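PDB 4ZVA: diguanylate cyclase DosC from Escherichia coli, which makes the second messenger cyclic di-GMP from GTP and senses oxygen through a haem-bound globin domain, the part studied here. Local coordinates for residues Ala23-Ala28 with Tyr115-Ser120. Numbering follows the deposited sequence.
Sequences AEIAVA and YPVIFS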
ATOM      1  N   ALA A  23      -8.517  14.842  -5.829  1.00 28.90           N
ATOM      2  CA  ALA A  23      -9.173  15.652  -4.809  1.00 27.48           C
ATOM      3  C   ALA A  23     -10.690  15.583  -4.958  1.00 26.29           C
ATOM      4  O   ALA A  23     -11.413  15.537  -3.968  1.00 28.39           O
ATOM      5  CB  ALA A  23      -8.697  17.097  -4.881  1.00 31.54           C
ATOM      6  N   GLU A  24     -11.162  15.570  -6.201  1.00 28.35           N
ATOM      7  CA  GLU A  24     -12.596  15.513  -6.471  1.00 33.62           C
ATOM      8  C   GLU A  24     -13.188  14.221  -5.924  1.00 30.09           C
ATOM      9  O   GLU A  24     -14.217  14.235  -5.251  1.00 30.19           O
ATOM     10  CB  GLU A  24     -12.865  15.634  -7.977  1.00 30.16           C
ATOM     11  CG  GLU A  24     -14.318  15.931  -8.348  1.00 31.90           C
ATOM     12  CD  GLU A  24     -15.196  14.693  -8.408  1.00 42.54           C
ATOM     13  OE1 GLU A  24     -14.654  13.575  -8.542  1.00 47.35           O
ATOM     14  OE2 GLU A  24     -16.434  14.842  -8.325  1.00 44.11           O
ATOM     15  N   ILE A  25     -12.520  13.107  -6.206  1.00 31.08           N
ATOM     16  CA  ILE A  25     -12.941  11.805  -5.708  1.00 29.60           C
ATOM     17  C   ILE A  25     -12.987  11.801  -4.186  1.00 26.30           C
ATOM     18  O   ILE A  25     -13.940  11.309  -3.583  1.00 28.62           O
ATOM     19  CB  ILE A  25     -12.000  10.681  -6.202  1.00 31.09           C
ATOM     20  CG1 ILE A  25     -12.201  10.441  -7.698  1.00 30.36           C
ATOM     21  CG2 ILE A  25     -12.252   9.393  -5.439  1.00 32.58           C
ATOM     22  CD1 ILE A  25     -13.573   9.920  -8.052  1.00 33.05           C
ATOM     23  N   ALA A  26     -11.957  12.368  -3.569  1.00 26.64           N
ATOM     24  CA  ALA A  26     -11.850  12.391  -2.116  1.00 26.97           C
ATOM     25  C   ALA A  26     -13.014  13.138  -1.464  1.00 27.33           C
ATOM     26  O   ALA A  26     -13.707  12.590  -0.614  1.00 30.02           O
ATOM     27  CB  ALA A  26     -10.522  13.012  -1.700  1.00 27.07           C
ATOM     28  N   VAL A  27     -13.215  14.393  -1.850  1.00 32.81           N
ATOM     29  CA  VAL A  27     -14.274  15.210  -1.255  1.00 28.40           C
ATOM     30  C   VAL A  27     -15.660  14.621  -1.516  1.00 27.90           C
ATOM     31  O   VAL A  27     -16.484  14.538  -0.609  1.00 28.86           O
ATOM     32  CB  VAL A  27     -14.218  16.657  -1.778  1.00 31.27           C
ATOM     33  CG1 VAL A  27     -15.335  17.503  -1.166  1.00 28.24           C
ATOM     34  CG2 VAL A  27     -12.861  17.272  -1.469  1.00 30.35           C
ATOM     35  N   ALA A  28     -15.899  14.173  -2.745  1.00 29.81           N
ATOM     36  CA  ALA A  28     -17.217  13.670  -3.135  1.00 31.26           C
ATOM     37  C   ALA A  28     -17.568  12.357  -2.443  1.00 35.73           C
ATOM     38  O   ALA A  28     -18.742  12.051  -2.242  1.00 33.17           O
ATOM     39  CB  ALA A  28     -17.297  13.500  -4.649  1.00 32.81           C
ATOM     40  N   TYR A 115     -10.628   1.940  -4.734  1.00 32.29           N
ATOM     41  CA  TYR A 115     -10.538   1.590  -6.151  1.00 32.69           C
ATOM     42  C   TYR A 115     -11.898   1.545  -6.867  1.00 26.80           C
ATOM     43  O   TYR A 115     -12.037   2.152  -7.928  1.00 30.82           O
ATOM     44  CB  TYR A 115      -9.812   0.250  -6.334  1.00 30.64           C
ATOM     45  CG  TYR A 115      -9.760  -0.213  -7.774  1.00 30.92           C
ATOM     46  CD1 TYR A 115      -8.823   0.306  -8.656  1.00 31.00           C
ATOM     47  CD2 TYR A 115     -10.646  -1.172  -8.249  1.00 36.75           C
ATOM     48  CE1 TYR A 115      -8.771  -0.112  -9.972  1.00 32.12           C
ATOM     49  CE2 TYR A 115     -10.602  -1.597  -9.565  1.00 37.23           C
ATOM     50  CZ  TYR A 115      -9.660  -1.065 -10.420  1.00 37.73           C
ATOM     51  OH  TYR A 115      -9.608  -1.485 -11.731  1.00 47.20           O
ATOM     52  N   PRO A 116     -12.902   0.834  -6.307  1.00 28.44           N
ATOM     53  CA  PRO A 116     -14.183   0.803  -7.027  1.00 32.75           C
ATOM     54  C   PRO A 116     -14.811   2.188  -7.196  1.00 34.56           C
ATOM     55  O   PRO A 116     -15.536   2.423  -8.162  1.00 34.47           O
ATOM     56  CB  PRO A 116     -15.063  -0.084  -6.142  1.00 33.84           C
ATOM     57  CG  PRO A 116     -14.110  -0.908  -5.362  1.00 34.18           C
ATOM     58  CD  PRO A 116     -12.950  -0.010  -5.100  1.00 31.20           C
ATOM     59  N   VAL A 117     -14.532   3.087  -6.258  1.00 33.46           N
ATOM     60  CA  VAL A 117     -15.011   4.463  -6.341  1.00 33.00           C
ATOM     61  C   VAL A 117     -14.376   5.184  -7.530  1.00 35.59           C
ATOM     62  O   VAL A 117     -15.054   5.885  -8.282  1.00 32.62           O
ATOM     63  CB  VAL A 117     -14.710   5.234  -5.039  1.00 33.73           C
ATOM     64  CG1 VAL A 117     -14.885   6.729  -5.242  1.00 35.16           C
ATOM     65  CG2 VAL A 117     -15.610   4.740  -3.922  1.00 37.29           C
ATOM     66  N   ILE A 118     -13.071   4.997  -7.703  1.00 31.95           N
ATOM     67  CA  ILE A 118     -12.356   5.596  -8.824  1.00 26.12           C
ATOM     68  C   ILE A 118     -12.745   4.914 -10.134  1.00 33.29           C
ATOM     69  O   ILE A 118     -12.912   5.568 -11.165  1.00 31.10           O
ATOM     70  CB  ILE A 118     -10.826   5.514  -8.620  1.00 30.89           C
ATOM     71  CG1 ILE A 118     -10.418   6.335  -7.394  1.00 29.16           C
ATOM     72  CG2 ILE A 118     -10.084   6.007  -9.854  1.00 27.22           C
ATOM     73  CD1 ILE A 118      -8.928   6.334  -7.112  1.00 28.36           C
ATOM     74  N   PHE A 119     -12.907   3.597 -10.080  1.00 29.88           N
ATOM     75  CA  PHE A 119     -13.283   2.829 -11.257  1.00 38.13           C
ATOM     76  C   PHE A 119     -14.664   3.244 -11.769  1.00 35.06           C
ATOM     77  O   PHE A 119     -14.910   3.241 -12.976  1.00 33.51           O
ATOM     78  CB  PHE A 119     -13.262   1.331 -10.944  1.00 32.45           C
ATOM     79  CG  PHE A 119     -13.439   0.455 -12.151  1.00 38.40           C
ATOM     80  CD1 PHE A 119     -12.348   0.096 -12.927  1.00 41.79           C
ATOM     81  CD2 PHE A 119     -14.694  -0.005 -12.514  1.00 37.87           C
ATOM     82  CE1 PHE A 119     -12.506  -0.709 -14.039  1.00 45.72           C
ATOM     83  CE2 PHE A 119     -14.858  -0.810 -13.628  1.00 38.55           C
ATOM     84  CZ  PHE A 119     -13.764  -1.162 -14.390  1.00 39.36           C
ATOM     85  N   SER A 120     -15.549   3.618 -10.846  1.00 34.43           N
ATOM     86  CA  SER A 120     -16.928   3.967 -11.184  1.00 33.94           C
ATOM     87  C   SER A 120     -17.078   5.407 -11.656  1.00 39.18           C
ATOM     88  O   SER A 120     -18.169   5.824 -12.045  1.00 36.75           O
ATOM     89  CB  SER A 120     -17.849   3.744  -9.977  1.00 35.72           C
ATOM     90  OG  SER A 120     -17.825   2.395  -9.550  1.00 47.32           O
TER
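I25, on helix 16-43, meets V117 and I118 near the C-terminal end of helix 100-119, a compact example of two globin helices meeting through aliphatic branches; between residues 23-28 and 115-120 nothing else touches. Y115 faces the other way, packing on L129 of the second subunit and stacking on H133 of that subunit. Helix 100-119 is kinked at P116, whose ring nitrogen carries no hydrogen and makes no bond to the turn before.

V117 is the first residue to reach across. Its CG1, set anti to the backbone N (chi1 166°), comes within 3.8 Å of I25 CG2, the two side chains running past each other in opposite directions. The same valine also touches H29 and Y32, further along helix 16-43. I118 follows and approaches differently: its side chain lies at about a right angle to that of I25, and its CG1 comes to 4.1 Å from I25 CG2. Beyond this touch, I118 packs against V131, Y132 and S135 of helix 125-147. At F119 the helical pattern has resumed, with F119 N bonded to Y115 O at 2.7 Å, and its side chain, like that of Y115, packs on L129 of the second subunit.

One methyl thus serves both neighbours: I25 CG2, anti to its own nitrogen with CG1 at chi1 -71°, is the branch that meets V117 and I118. No hydrogen bond crosses between the two segments, and 123 Å² is buried, both sides summed. The chemistry is therefore nonpolar and non-directional, implying that shape and the exclusion of water, rather than polar pairing, join helices 16-43 and 100-119 at this point.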